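Local coordinates for protein farnesyltransferase, putative (Trypanosoma cruzi, PDB 3WCA) that probably catalyses the condensation of two farnesyl diphosphate molecules to squalene, the reductive first step toward lanosterol, in a magnesium-dependent reaction, at residues Glu51-Ala56 with Ser179-Val184; Tyr163-Val168 with Phe199-Asn204; Gly171-Tyr176 with Asp188-Ala193; Val184-Asp189 with Leu268-Asp273. The protein carries 1 engineered substitution. All coordinates share one frame; numbering follows the deposited sequence.

Interaction 1: Glu51-Ala56 with Ser179-Val184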
loop_
_atom_site.group_PDB
_atom_site.type_symbol
_atom_site.label_atom_id
_atom_site.label_comp_id
_atom_site.label_asym_id
_atom_site.label_seq_id
_atom_site.Cartn_x
_atom_site.Cartn_y
_atom_site.Cartn_z
ATOM N N GLU A 51 -1.004 19.551 -11.019
ATOM C CA GLU A 51 -1.901 19.072 -12.060
ATOM C C GLU A 51 -1.361 18.039 -13.066
ATOM O O GLU A 51 -1.968 16.983 -13.244
ATOM C CB GLU A 51 -2.486 20.287 -12.789
ATOM C CG GLU A 51 -3.375 19.980 -13.988
ATOM C CD GLU A 51 -4.396 21.079 -14.239
ATOM O OE1 GLU A 51 -5.457 21.062 -13.580
ATOM O OE2 GLU A 51 -4.131 21.965 -15.079
ATOM N N GLU A 52 -0.236 18.312 -13.716
ATOM C CA GLU A 52 0.285 17.366 -14.708
ATOM C C GLU A 52 0.652 15.989 -14.150
ATOM O O GLU A 52 0.304 14.951 -14.720
ATOM C CB GLU A 52 1.501 17.952 -15.424
ATOM C CG GLU A 52 2.025 17.036 -16.519
ATOM C CD GLU A 52 3.138 17.662 -17.335
ATOM O OE1 GLU A 52 2.880 18.701 -17.991
ATOM O OE2 GLU A 52 4.267 17.114 -17.321
ATOM N N MET A 53 1.381 15.993 -13.045
ATOM C CA MET A 53 1.802 14.766 -12.385
ATOM C C MET A 53 0.560 14.099 -11.814
ATOM O O MET A 53 0.412 12.880 -11.858
ATOM C CB MET A 53 2.769 15.111 -11.245
ATOM C CG MET A 53 3.195 13.947 -10.368
ATOM S SD MET A 53 4.427 12.922 -11.161
ATOM C CE MET A 53 5.926 13.646 -10.485
ATOM N N ARG A 54 -0.341 14.924 -11.296
ATOM C CA ARG A 54 -1.557 14.451 -10.670
ATOM C C ARG A 54 -2.457 13.669 -11.606
ATOM O O ARG A 54 -3.050 12.662 -11.207
ATOM C CB ARG A 54 -2.317 15.632 -10.067
ATOM C CG ARG A 54 -3.277 15.236 -8.977
ATOM C CD ARG A 54 -3.595 16.418 -8.092
ATOM N NE ARG A 54 -4.553 17.316 -8.709
ATOM C CZ ARG A 54 -4.573 18.632 -8.526
ATOM N NH1 ARG A 54 -3.681 19.219 -7.744
ATOM N NH2 ARG A 54 -5.495 19.362 -9.134
ATOM N N ASP A 55 -2.569 14.138 -12.847
ATOM C CA ASP A 55 -3.402 13.456 -13.831
ATOM C C ASP A 55 -2.809 12.088 -14.116
ATOM O O ASP A 55 -3.523 11.096 -14.156
ATOM C CB ASP A 55 -3.479 14.245 -15.147
ATOM C CG ASP A 55 -4.204 15.573 -14.998
ATOM O OD1 ASP A 55 -5.188 15.637 -14.232
ATOM O OD2 ASP A 55 -3.793 16.549 -15.664
ATOM N N ALA A 56 -1.495 12.046 -14.315
ATOM C CA ALA A 56 -0.814 10.794 -14.609
ATOM C C ALA A 56 -0.965 9.801 -13.450
ATOM O O ALA A 56 -1.270 8.623 -13.660
ATOM C CB ALA A 56 0.651 11.061 -14.882
ATOM N N SER A 179 8.799 13.061 -15.126
ATOM C CA SER A 179 8.214 14.393 -15.055
ATOM C C SER A 179 9.265 15.490 -14.985
ATOM O O SER A 179 8.991 16.642 -15.327
ATOM C CB SER A 179 7.334 14.512 -13.813
ATOM O OG SER A 179 8.138 14.676 -12.651
ATOM N N GLY A 180 10.455 15.136 -14.513
ATOM C CA GLY A 180 11.513 16.116 -14.374
ATOM C C GLY A 180 11.582 16.668 -12.957
ATOM O O GLY A 180 12.620 17.201 -12.542
ATOM N N LEU A 181 10.482 16.531 -12.209
ATOM C CA LEU A 181 10.404 17.024 -10.832
ATOM C C LEU A 181 11.498 16.467 -9.928
ATOM O O LEU A 181 11.974 17.165 -9.038
ATOM C CB LEU A 181 9.026 16.722 -10.226
ATOM C CG LEU A 181 7.836 17.506 -10.796
ATOM C CD1 LEU A 181 6.558 17.125 -10.063
ATOM C CD2 LEU A 181 8.099 19.004 -10.657
ATOM N N GLU A 182 11.887 15.212 -10.135
ATOM C CA GLU A 182 12.954 14.619 -9.324
ATOM C C GLU A 182 14.114 14.265 -10.253
ATOM O O GLU A 182 13.937 14.148 -11.465
ATOM C CB GLU A 182 12.480 13.349 -8.604
ATOM C CG GLU A 182 11.396 13.540 -7.538
ATOM C CD GLU A 182 11.818 14.416 -6.376
ATOM O OE1 GLU A 182 12.999 14.388 -5.988
ATOM O OE2 GLU A 182 10.952 15.127 -5.828
ATOM N N ASP A 183 15.299 14.082 -9.683
ATOM C CA ASP A 183 16.479 13.759 -10.477
ATOM C C ASP A 183 16.479 12.322 -11.012
ATOM O O ASP A 183 16.043 11.395 -10.331
ATOM C CB ASP A 183 17.735 14.006 -9.643
ATOM C CG ASP A 183 19.002 13.707 -10.403
ATOM O OD1 ASP A 183 19.197 14.294 -11.494
ATOM O OD2 ASP A 183 19.797 12.884 -9.908
ATOM N N VAL A 184 16.986 12.151 -12.231
ATOM C CA VAL A 184 17.047 10.840 -12.883
ATOM C C VAL A 184 17.732 9.777 -12.029
ATOM O O VAL A 184 17.535 8.579 -12.228
ATOM C CB VAL A 184 17.802 10.917 -14.235
ATOM C CG1 VAL A 184 17.654 9.595 -14.991
ATOM C CG2 VAL A 184 17.280 12.079 -15.068
#
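Met53 reaches across from helix 51-72 to touch both Ser179 and Leu181, and its terminal methyl makes the closest contacts. Its chain leaves with CG anti to the backbone N (chi1 174°) and then bends at the next two torsions, which brings CE against both partners. Met53 CE lies 3.3 Å from Ser179 OG and 3.7 Å from Ser179 CB, while the Leu181 CD1 methyl meets the same Met53 CE at 3.6 Å, the two chains crossing at a slant. The hydroxyl beside this methyl belongs to an ST turn: Leu181 N donates to Ser179 OG over 3.0 Å at 155°, and the same hydroxyl is hydrogen-bonded to Tyr176 O. The turn forms where helix 154-179 ends, with Gly180 at positive phi (96°) turning the chain out of its helical path. Val276 of helix 274-294 touches both Met53 and Leu181, and Tyr176 also packs on Met53. Farther along helix 51-72 lie Asp68, Glu71 and Asp72, which bind magnesium.

Interaction 2: Tyr163-Val168 with Phe199-Asn204. With FPS (S-[(2E,6E)-3,7,11-trimethyldodeca-2,6,10-trienyl] trihydrogen thiodiphosphate), chain E.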
loop_
_atom_site.group_PDB
_atom_site.type_symbol
_atom_site.label_atom_id
_atom_site.label_comp_id
_atom_site.label_asym_id
_atom_site.label_seq_id
_atom_site.Cartn_x
_atom_site.Cartn_y
_atom_site.Cartn_z
ATOM N N TYR A 163 4.202 -7.167 -5.829
ATOM C CA TYR A 163 3.285 -7.105 -6.960
ATOM C C TYR A 163 2.115 -6.143 -6.810
ATOM O O TYR A 163 1.693 -5.532 -7.793
ATOM C CB TYR A 163 2.692 -8.493 -7.274
ATOM C CG TYR A 163 3.658 -9.531 -7.840
ATOM C CD1 TYR A 163 4.440 -9.259 -8.964
ATOM C CD2 TYR A 163 3.753 -10.799 -7.268
ATOM C CE1 TYR A 163 5.296 -10.233 -9.508
ATOM C CE2 TYR A 163 4.599 -11.776 -7.796
ATOM C CZ TYR A 163 5.366 -11.491 -8.914
ATOM O OH TYR A 163 6.203 -12.464 -9.421
ATOM N N VAL A 164 1.567 -6.012 -5.604
ATOM C CA VAL A 164 0.410 -5.152 -5.455
ATOM C C VAL A 164 0.654 -3.788 -4.837
ATOM O O VAL A 164 -0.261 -2.969 -4.816
ATOM C CB VAL A 164 -0.727 -5.864 -4.660
ATOM C CG1 VAL A 164 -1.064 -7.216 -5.333
ATOM C CG2 VAL A 164 -0.315 -6.059 -3.193
ATOM N N ALA A 165 1.872 -3.548 -4.358
ATOM C CA ALA A 165 2.213 -2.284 -3.718
ATOM C C ALA A 165 3.639 -1.825 -4.023
ATOM O O ALA A 165 3.873 -0.655 -4.322
ATOM C CB ALA A 165 2.025 -2.409 -2.213
ATOM N N GLY A 166 4.591 -2.742 -3.930
ATOM C CA GLY A 166 5.968 -2.387 -4.213
ATOM C C GLY A 166 6.122 -1.827 -5.623
ATOM O O GLY A 166 6.922 -0.912 -5.855
ATOM N N LEU A 167 5.349 -2.369 -6.563
ATOM C CA LEU A 167 5.408 -1.915 -7.947
ATOM C C LEU A 167 4.789 -0.522 -8.112
ATOM O O LEU A 167 5.159 0.227 -9.021
ATOM C CB LEU A 167 4.706 -2.917 -8.870
ATOM C CG LEU A 167 5.521 -4.162 -9.249
ATOM C CD1 LEU A 167 4.684 -5.099 -10.088
ATOM C CD2 LEU A 167 6.763 -3.730 -10.029
ATOM N N VAL A 168 3.832 -0.189 -7.251
ATOM C CA VAL A 168 3.220 1.133 -7.312
ATOM C C VAL A 168 4.370 2.065 -6.960
ATOM O O VAL A 168 4.522 3.134 -7.540
ATOM C CB VAL A 168 2.088 1.288 -6.273
ATOM C CG1 VAL A 168 1.475 2.669 -6.376
ATOM C CG2 VAL A 168 1.019 0.217 -6.499
ATOM N N PHE A 199 5.965 -1.117 3.165
ATOM C CA PHE A 199 5.618 -0.600 4.475
ATOM C C PHE A 199 4.140 -0.265 4.541
ATOM O O PHE A 199 3.481 -0.555 5.538
ATOM C CB PHE A 199 6.429 0.647 4.823
ATOM C CG PHE A 199 6.234 1.111 6.254
ATOM C CD1 PHE A 199 6.520 0.254 7.320
ATOM C CD2 PHE A 199 5.755 2.388 6.534
ATOM C CE1 PHE A 199 6.333 0.658 8.642
ATOM C CE2 PHE A 199 5.561 2.810 7.855
ATOM C CZ PHE A 199 5.847 1.954 8.909
ATOM N N LEU A 200 3.615 0.345 3.482
ATOM C CA LEU A 200 2.204 0.698 3.465
ATOM C C LEU A 200 1.314 -0.537 3.383
ATOM O O LEU A 200 0.363 -0.674 4.149
ATOM C CB LEU A 200 1.864 1.621 2.276
ATOM C CG LEU A 200 2.575 2.973 2.111
ATOM C CD1 LEU A 200 1.851 3.793 1.021
ATOM C CD2 LEU A 200 2.569 3.733 3.435
ATOM N N GLN A 201 1.626 -1.436 2.453
ATOM C CA GLN A 201 0.807 -2.613 2.271
ATOM C C GLN A 201 0.795 -3.468 3.534
ATOM O O GLN A 201 -0.256 -3.906 3.964
ATOM C CB GLN A 201 1.302 -3.431 1.065
ATOM C CG GLN A 201 0.381 -4.592 0.659
ATOM C CD GLN A 201 -1.027 -4.139 0.267
ATOM O OE1 GLN A 201 -1.195 -3.169 -0.466
ATOM N NE2 GLN A 201 -2.037 -4.852 0.745
ATOM N N LYS A 202 1.957 -3.678 4.135
ATOM C CA LYS A 202 2.036 -4.508 5.329
ATOM C C LYS A 202 1.287 -3.923 6.524
ATOM O O LYS A 202 0.637 -4.660 7.267
ATOM C CB LYS A 202 3.503 -4.788 5.687
ATOM C CG LYS A 202 4.196 -5.714 4.686
ATOM C CD LYS A 202 5.539 -6.208 5.202
ATOM C CE LYS A 202 6.232 -7.108 4.186
ATOM N NZ LYS A 202 7.563 -7.590 4.673
ATOM N N THR A 203 1.364 -2.607 6.713
ATOM C CA THR A 203 0.658 -1.991 7.828
ATOM C C THR A 203 -0.837 -2.184 7.615
ATOM O O THR A 203 -1.572 -2.438 8.562
ATOM C CB THR A 203 0.994 -0.496 7.961
ATOM O OG1 THR A 203 2.408 -0.350 8.154
ATOM C CG2 THR A 203 0.287 0.108 9.169
ATOM N N ASN A 204 -1.295 -2.106 6.369
ATOM C CA ASN A 204 -2.714 -2.302 6.139
ATOM C C ASN A 204 -3.092 -3.762 6.350
ATOM O O ASN A 204 -4.115 -4.048 6.947
ATOM C CB ASN A 204 -3.120 -1.848 4.736
ATOM C CG ASN A 204 -3.038 -0.331 4.561
ATOM O OD1 ASN A 204 -2.977 0.422 5.536
ATOM N ND2 ASN A 204 -3.046 0.118 3.316
HETATM C C1 FPS E . -4.698 0.376 -0.674
HETATM S S1 FPS E . -5.884 1.469 -1.599
HETATM C C2 FPS E . -3.306 0.389 -1.378
HETATM C C3 FPS E . -2.023 0.354 -0.842
HETATM C C4 FPS E . -1.710 0.280 0.635
HETATM C C5 FPS E . -0.870 0.409 -1.818
HETATM C C6 FPS E . -0.554 1.780 -2.493
HETATM C C7 FPS E . 0.953 1.902 -2.550
HETATM C C8 FPS E . 1.669 3.022 -2.728
HETATM C C10 FPS E . 3.200 2.852 -2.755
HETATM C C9 FPS E . 1.048 4.413 -2.903
HETATM C C11 FPS E . 3.926 4.085 -2.266
HETATM C C12 FPS E . 5.344 4.051 -2.775
HETATM C C13 FPS E . 6.087 5.132 -3.103
HETATM C C14 FPS E . 5.580 6.578 -3.006
HETATM C C15 FPS E . 7.511 4.889 -3.595
HETATM P PA FPS E . -6.074 3.292 -0.636
HETATM O O1A FPS E . -4.668 3.912 -0.397
HETATM O O2A FPS E . -6.891 4.187 -1.534
HETATM O O3A FPS E . -7.066 3.299 0.715
HETATM P PB FPS E . -7.201 2.361 2.118
HETATM O O1B FPS E . -7.374 3.260 3.378
HETATM O O2B FPS E . -8.495 1.475 2.012
HETATM O O3B FPS E . -5.867 1.537 2.351
#
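Ala165 and Gln201 form the close part of this helix-helix contact, their CA atoms 6.2 Å apart and Ala165 CB 3.5 Å from Gln201 CB. With only a methyl group at Ala165, helix 154-179, widened by a pi-type turn at 163-166, comes close to helix 191-207. Gln201 starts with CG anti to its N (chi1 -172°) and bends at chi2, so that OE1 comes back over Ala165 CB and ends 3.6 Å from C3 of the farnesyl analogue. On the more loosely packed, partly exposed flank, Val164 crosses the glutamine at about a right angle, with Val164 CG2 4.0 Å from Gln201 CD. Toward the protein interior the helices do not meet directly: the ligand chain lies between them, with Val168 CG1 3.7 Å and Leu200 CD1 3.8 Å from FPS C8. Val164 also stands beside the magnesium ligand Glu71, its side chain about 5 Å from the ion. An isoprenoid chain held within an all-alpha bundle near an acidic magnesium site is consistent with the isoprenoid synthase fold of squalene synthases.

Interaction 3: Gly171-Tyr176 with Asp188-Ala193; sequences GLTLLY and DDLTNA. With FPS (S-[(2E,6E)-3,7,11-trimethyldodeca-2,6,10-trienyl] trihydrogen thiodiphosphate), chain E.
Helix 154-179 at Thr173 and the first turn of helix 191-207 at Ala193 approach to 6.8 Å between the CA atoms of these two residues. The second helix is entered through an Asx turn: Asp189 OD1 accepts from Thr191 N over 2.7 Å at 160°, met nearly end-on, and takes a second bond from Thr191 OG1 on its syn lone pair, so one oxygen holds both the backbone and the side chain of Thr191. Leu190, at the N-cap position between them, turns inward to the contact. Thr173 serves two partners with its two branches. With OG1 anti to the carbonyl carbon (chi1 -60°), the hydroxyl lies 3.3 Å from Ala193 CB, whereas the methyl, Thr173 CG2, lies 3.6 Å from Leu190 CD2; the threonine and leucine side chains run past one another in opposite directions. The hydroxyl is not left to the apolar surroundings, being hydrogen-bonded to Gly169 O one turn back in its own helix and to Tyr267 OH of helix 261-269, whose side chain also touches Ala193. Around this junction the end of the farnesyl pocket closes over the last isoprene unit of the ligand. Leu172 CD1 packs 3.6 Å from FPS C14, and Tyr176 OH stands 3.8 Å from that same methyl; the other terminal methyl, FPS C15, lies 3.7 Å from Ala193 O.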
loop_
_atom_site.group_PDB
_atom_site.type_symbol
_atom_site.label_atom_id
_atom_site.label_comp_id
_atom_site.label_asym_id
_atom_site.label_seq_id
_atom_site.Cartn_x
_atom_site.Cartn_y
_atom_site.Cartn_z
ATOM N N GLY A 171 6.519 2.358 -10.078
ATOM C CA GLY A 171 5.790 3.205 -11.006
ATOM C C GLY A 171 5.844 4.680 -10.653
ATOM O O GLY A 171 6.232 5.499 -11.487
ATOM N N LEU A 172 5.452 5.021 -9.424
ATOM C CA LEU A 172 5.478 6.410 -8.977
ATOM C C LEU A 172 6.879 6.981 -9.137
ATOM O O LEU A 172 7.046 8.064 -9.673
ATOM C CB LEU A 172 5.038 6.534 -7.507
ATOM C CG LEU A 172 3.554 6.284 -7.220
ATOM C CD1 LEU A 172 3.276 6.416 -5.724
ATOM C CD2 LEU A 172 2.709 7.270 -8.007
ATOM N N THR A 173 7.882 6.250 -8.664
ATOM C CA THR A 173 9.259 6.706 -8.768
ATOM C C THR A 173 9.619 6.992 -10.237
ATOM O O THR A 173 10.310 7.969 -10.532
ATOM C CB THR A 173 10.231 5.660 -8.174
ATOM O OG1 THR A 173 9.918 5.442 -6.789
ATOM C CG2 THR A 173 11.678 6.141 -8.280
ATOM N N LEU A 174 9.136 6.158 -11.160
ATOM C CA LEU A 174 9.419 6.370 -12.578
ATOM C C LEU A 174 8.603 7.544 -13.128
ATOM O O LEU A 174 9.018 8.198 -14.080
ATOM C CB LEU A 174 9.131 5.103 -13.387
ATOM C CG LEU A 174 10.045 3.899 -13.129
ATOM C CD1 LEU A 174 9.479 2.682 -13.863
ATOM C CD2 LEU A 174 11.477 4.197 -13.582
ATOM N N LEU A 175 7.438 7.805 -12.545
ATOM C CA LEU A 175 6.648 8.940 -12.993
ATOM C C LEU A 175 7.302 10.229 -12.491
ATOM O O LEU A 175 7.245 11.246 -13.167
ATOM C CB LEU A 175 5.207 8.869 -12.478
ATOM C CG LEU A 175 4.254 7.875 -13.127
ATOM C CD1 LEU A 175 2.888 8.033 -12.485
ATOM C CD2 LEU A 175 4.157 8.119 -14.629
ATOM N N TYR A 176 7.921 10.186 -11.310
ATOM C CA TYR A 176 8.580 11.372 -10.755
ATOM C C TYR A 176 9.764 11.787 -11.629
ATOM O O TYR A 176 9.970 12.974 -11.902
ATOM C CB TYR A 176 9.118 11.127 -9.331
ATOM C CG TYR A 176 8.109 10.736 -8.257
ATOM C CD1 TYR A 176 6.743 10.941 -8.422
ATOM C CD2 TYR A 176 8.545 10.168 -7.058
ATOM C CE1 TYR A 176 5.828 10.581 -7.410
ATOM C CE2 TYR A 176 7.651 9.813 -6.052
ATOM C CZ TYR A 176 6.302 10.016 -6.229
ATOM O OH TYR A 176 5.432 9.646 -5.221
ATOM N N ASP A 188 17.667 4.908 -10.250
ATOM C CA ASP A 188 18.825 4.025 -10.360
ATOM C C ASP A 188 18.555 2.684 -9.701
ATOM O O ASP A 188 18.614 1.641 -10.357
ATOM C CB ASP A 188 20.065 4.661 -9.733
ATOM C CG ASP A 188 20.677 5.728 -10.619
ATOM O OD1 ASP A 188 20.449 5.685 -11.849
ATOM O OD2 ASP A 188 21.392 6.602 -10.090
ATOM N N ASP A 189 18.268 2.716 -8.403
ATOM C CA ASP A 189 17.965 1.510 -7.641
ATOM C C ASP A 189 16.582 1.677 -7.018
ATOM O O ASP A 189 16.392 2.509 -6.121
ATOM C CB ASP A 189 18.996 1.289 -6.533
ATOM C CG ASP A 189 18.764 -0.010 -5.784
ATOM O OD1 ASP A 189 17.605 -0.472 -5.777
ATOM O OD2 ASP A 189 19.723 -0.566 -5.197
ATOM N N LEU A 190 15.634 0.870 -7.489
ATOM C CA LEU A 190 14.254 0.917 -7.024
ATOM C C LEU A 190 13.935 0.112 -5.764
ATOM O O LEU A 190 12.767 -0.056 -5.408
ATOM C CB LEU A 190 13.328 0.483 -8.159
ATOM C CG LEU A 190 13.320 1.465 -9.339
ATOM C CD1 LEU A 190 12.354 0.981 -10.413
ATOM C CD2 LEU A 190 12.910 2.850 -8.836
ATOM N N THR A 191 14.968 -0.376 -5.088
ATOM C CA THR A 191 14.779 -1.158 -3.872
ATOM C C THR A 191 14.008 -0.362 -2.820
ATOM O O THR A 191 12.990 -0.821 -2.304
ATOM C CB THR A 191 16.137 -1.587 -3.287
ATOM O OG1 THR A 191 16.844 -2.361 -4.263
ATOM C CG2 THR A 191 15.941 -2.423 -2.031
ATOM N N ASN A 192 14.489 0.835 -2.511
ATOM C CA ASN A 192 13.824 1.664 -1.520
ATOM C C ASN A 192 12.416 2.060 -1.929
ATOM O O ASN A 192 11.569 2.278 -1.075
ATOM C CB ASN A 192 14.660 2.902 -1.199
ATOM C CG ASN A 192 15.904 2.554 -0.416
ATOM O OD1 ASN A 192 15.978 1.478 0.177
ATOM N ND2 ASN A 192 16.880 3.455 -0.394
ATOM N N ALA A 193 12.153 2.134 -3.225
ATOM C CA ALA A 193 10.809 2.483 -3.680
ATOM C C ALA A 193 9.899 1.305 -3.341
ATOM O O ALA A 193 8.742 1.488 -2.962
ATOM C CB ALA A 193 10.801 2.736 -5.174
HETATM C C1 FPS E . -4.698 0.376 -0.674
HETATM S S1 FPS E . -5.884 1.469 -1.599
HETATM C C2 FPS E . -3.306 0.389 -1.378
HETATM C C3 FPS E . -2.023 0.354 -0.842
HETATM C C4 FPS E . -1.710 0.280 0.635
HETATM C C5 FPS E . -0.870 0.409 -1.818
HETATM C C6 FPS E . -0.554 1.780 -2.493
HETATM C C7 FPS E . 0.953 1.902 -2.550
HETATM C C8 FPS E . 1.669 3.022 -2.728
HETATM C C10 FPS E . 3.200 2.852 -2.755
HETATM C C9 FPS E . 1.048 4.413 -2.903
HETATM C C11 FPS E . 3.926 4.085 -2.266
HETATM C C12 FPS E . 5.344 4.051 -2.775
HETATM C C13 FPS E . 6.087 5.132 -3.103
HETATM C C14 FPS E . 5.580 6.578 -3.006
HETATM C C15 FPS E . 7.511 4.889 -3.595
HETATM P PA FPS E . -6.074 3.292 -0.636
HETATM O O1A FPS E . -4.668 3.912 -0.397
HETATM O O2A FPS E . -6.891 4.187 -1.534
HETATM O O3A FPS E . -7.066 3.299 0.715
HETATM P PB FPS E . -7.201 2.361 2.118
HETATM O O1B FPS E . -7.374 3.260 3.378
HETATM O O2B FPS E . -8.495 1.475 2.012
HETATM O O3B FPS E . -5.867 1.537 2.351
#

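Interaction 4: Val184-Asp189 with Leu268-Asp273; sequences VRLADD and LASLRD
Ser270 OG is hydrogen-bonded to Tyr267 O of helix 261-269, and it also meets the Leu186 CD1 methyl at 3.2 Å; no hydrogen bond joins the two segments. Leu186 directs both methyls at this loop: its CG stands anti to the backbone N though somewhat twisted (chi1 -154°), and while CD1 sits on the serine, Leu186 CD2 rests 3.9 Å from Leu271 CD2. Leu271 itself starts off to one side and only its end comes near; its side chain also packs on Val276 and Ser280 of helix 274-294. Beside the leucine, Arg185 NE and Asp188 OD2 pair at 2.7 Å by charge alone, since the carboxylate lies over the guanidinium face and no N-H is aimed at it. More polar ties fasten the 268-273 loop nearby: Glu182 OE1 and OE2 accept from Arg272 N and Asp273 N, and Arg272 NE donates to Leu181 O. The loop ends in a classical helix N-cap, Asp273 OD1 accepting from Val276 N at the start of helix 274-294.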
loop_
_atom_site.group_PDB
_atom_site.type_symbol
_atom_site.label_atom_id
_atom_site.label_comp_id
_atom_site.label_asym_id
_atom_site.label_seq_id
_atom_site.Cartn_x
_atom_site.Cartn_y
_atom_site.Cartn_z
ATOM N N VAL A 184 16.986 12.151 -12.231
ATOM C CA VAL A 184 17.047 10.840 -12.883
ATOM C C VAL A 184 17.732 9.777 -12.029
ATOM O O VAL A 184 17.535 8.579 -12.228
ATOM C CB VAL A 184 17.802 10.917 -14.235
ATOM C CG1 VAL A 184 17.654 9.595 -14.991
ATOM C CG2 VAL A 184 17.280 12.079 -15.068
ATOM N N ARG A 185 18.543 10.212 -11.078
ATOM C CA ARG A 185 19.253 9.275 -10.216
ATOM C C ARG A 185 18.279 8.471 -9.340
ATOM O O ARG A 185 18.587 7.363 -8.902
ATOM C CB ARG A 185 20.227 10.042 -9.324
ATOM C CG ARG A 185 21.462 9.259 -8.891
ATOM C CD ARG A 185 22.703 9.622 -9.725
ATOM N NE ARG A 185 23.015 8.655 -10.781
ATOM C CZ ARG A 185 22.422 8.611 -11.972
ATOM N NH1 ARG A 185 21.475 9.484 -12.281
ATOM N NH2 ARG A 185 22.776 7.688 -12.859
ATOM N N LEU A 186 17.099 9.033 -9.103
ATOM C CA LEU A 186 16.103 8.395 -8.255
ATOM C C LEU A 186 15.769 6.982 -8.722
ATOM O O LEU A 186 15.643 6.068 -7.909
ATOM C CB LEU A 186 14.835 9.256 -8.207
ATOM C CG LEU A 186 13.943 9.110 -6.968
ATOM C CD1 LEU A 186 14.711 9.529 -5.713
ATOM C CD2 LEU A 186 12.707 9.974 -7.137
ATOM N N ALA A 187 15.648 6.803 -10.032
ATOM C CA ALA A 187 15.315 5.499 -10.601
ATOM C C ALA A 187 16.492 4.536 -10.751
ATOM O O ALA A 187 16.332 3.455 -11.320
ATOM C CB ALA A 187 14.634 5.690 -11.954
ATOM N N ASP A 188 17.667 4.908 -10.250
ATOM C CA ASP A 188 18.825 4.025 -10.360
ATOM C C ASP A 188 18.555 2.684 -9.701
ATOM O O ASP A 188 18.614 1.641 -10.357
ATOM C CB ASP A 188 20.065 4.661 -9.733
ATOM C CG ASP A 188 20.677 5.728 -10.619
ATOM O OD1 ASP A 188 20.449 5.685 -11.849
ATOM O OD2 ASP A 188 21.392 6.602 -10.090
ATOM N N ASP A 189 18.268 2.716 -8.403
ATOM C CA ASP A 189 17.965 1.510 -7.641
ATOM C C ASP A 189 16.582 1.677 -7.018
ATOM O O ASP A 189 16.392 2.509 -6.121
ATOM C CB ASP A 189 18.996 1.289 -6.533
ATOM C CG ASP A 189 18.764 -0.010 -5.784
ATOM O OD1 ASP A 189 17.605 -0.472 -5.777
ATOM O OD2 ASP A 189 19.723 -0.566 -5.197
ATOM N N LEU A 268 12.468 8.954 1.361
ATOM C CA LEU A 268 11.878 10.277 1.586
ATOM C C LEU A 268 12.946 11.380 1.603
ATOM O O LEU A 268 12.721 12.482 1.110
ATOM C CB LEU A 268 11.082 10.299 2.901
ATOM C CG LEU A 268 9.790 9.467 2.892
ATOM C CD1 LEU A 268 9.114 9.550 4.265
ATOM C CD2 LEU A 268 8.848 9.980 1.788
ATOM N N ALA A 269 14.111 11.071 2.159
ATOM C CA ALA A 269 15.190 12.041 2.238
ATOM C C ALA A 269 15.883 12.281 0.902
ATOM O O ALA A 269 16.672 13.211 0.774
ATOM C CB ALA A 269 16.207 11.606 3.286
ATOM N N SER A 270 15.588 11.466 -0.100
ATOM C CA SER A 270 16.221 11.650 -1.402
ATOM C C SER A 270 15.365 12.512 -2.314
ATOM O O SER A 270 15.798 12.873 -3.406
ATOM C CB SER A 270 16.478 10.301 -2.086
ATOM O OG SER A 270 15.277 9.727 -2.584
ATOM N N LEU A 271 14.151 12.835 -1.869
ATOM C CA LEU A 271 13.227 13.659 -2.654
ATOM C C LEU A 271 13.559 15.153 -2.537
ATOM O O LEU A 271 13.872 15.638 -1.451
ATOM C CB LEU A 271 11.788 13.412 -2.198
ATOM C CG LEU A 271 11.220 11.993 -2.335
ATOM C CD1 LEU A 271 9.768 12.020 -1.885
ATOM C CD2 LEU A 271 11.321 11.485 -3.794
ATOM N N ARG A 272 13.475 15.884 -3.650
ATOM C CA ARG A 272 13.799 17.311 -3.634
ATOM C C ARG A 272 12.596 18.211 -3.889
ATOM O O ARG A 272 12.570 19.353 -3.442
ATOM C CB ARG A 272 14.881 17.624 -4.676
ATOM C CG ARG A 272 14.360 17.627 -6.106
ATOM C CD ARG A 272 15.473 17.846 -7.135
ATOM N NE ARG A 272 14.943 17.785 -8.495
ATOM C CZ ARG A 272 15.684 17.734 -9.597
ATOM N NH1 ARG A 272 17.008 17.737 -9.514
ATOM N NH2 ARG A 272 15.096 17.672 -10.787
ATOM N N ASP A 273 11.603 17.698 -4.605
ATOM C CA ASP A 273 10.423 18.487 -4.917
ATOM C C ASP A 273 9.391 18.423 -3.796
ATOM O O ASP A 273 9.029 17.342 -3.338
ATOM C CB ASP A 273 9.803 18.012 -6.229
ATOM C CG ASP A 273 8.632 18.876 -6.653
ATOM O OD1 ASP A 273 7.482 18.592 -6.239
ATOM O OD2 ASP A 273 8.867 19.858 -7.391
#

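From the N terminus, helix 51-72 opens interaction 1, which closes a long loop at 179-184, at the end of helix 154-179. Before that closure helix 154-179 has opened interactions 2 and 3, so interaction 1 crosses both. Interaction 3 closes at 188-193 and interaction 2 at 199-204, the former lying wholly within the latter; both join helices 154-179 and 191-207, and both touch the farnesyl ligand. Interaction 4 starts at Val184, where interaction 1 ends, shares Asp188 and Asp189 with interaction 3, crosses interaction 2, and closes at 268-273. The connection 180-190 is thus held between helices 51-72, 154-179 and 261-269, with interactions 1, 3 and 4 in mutual contact.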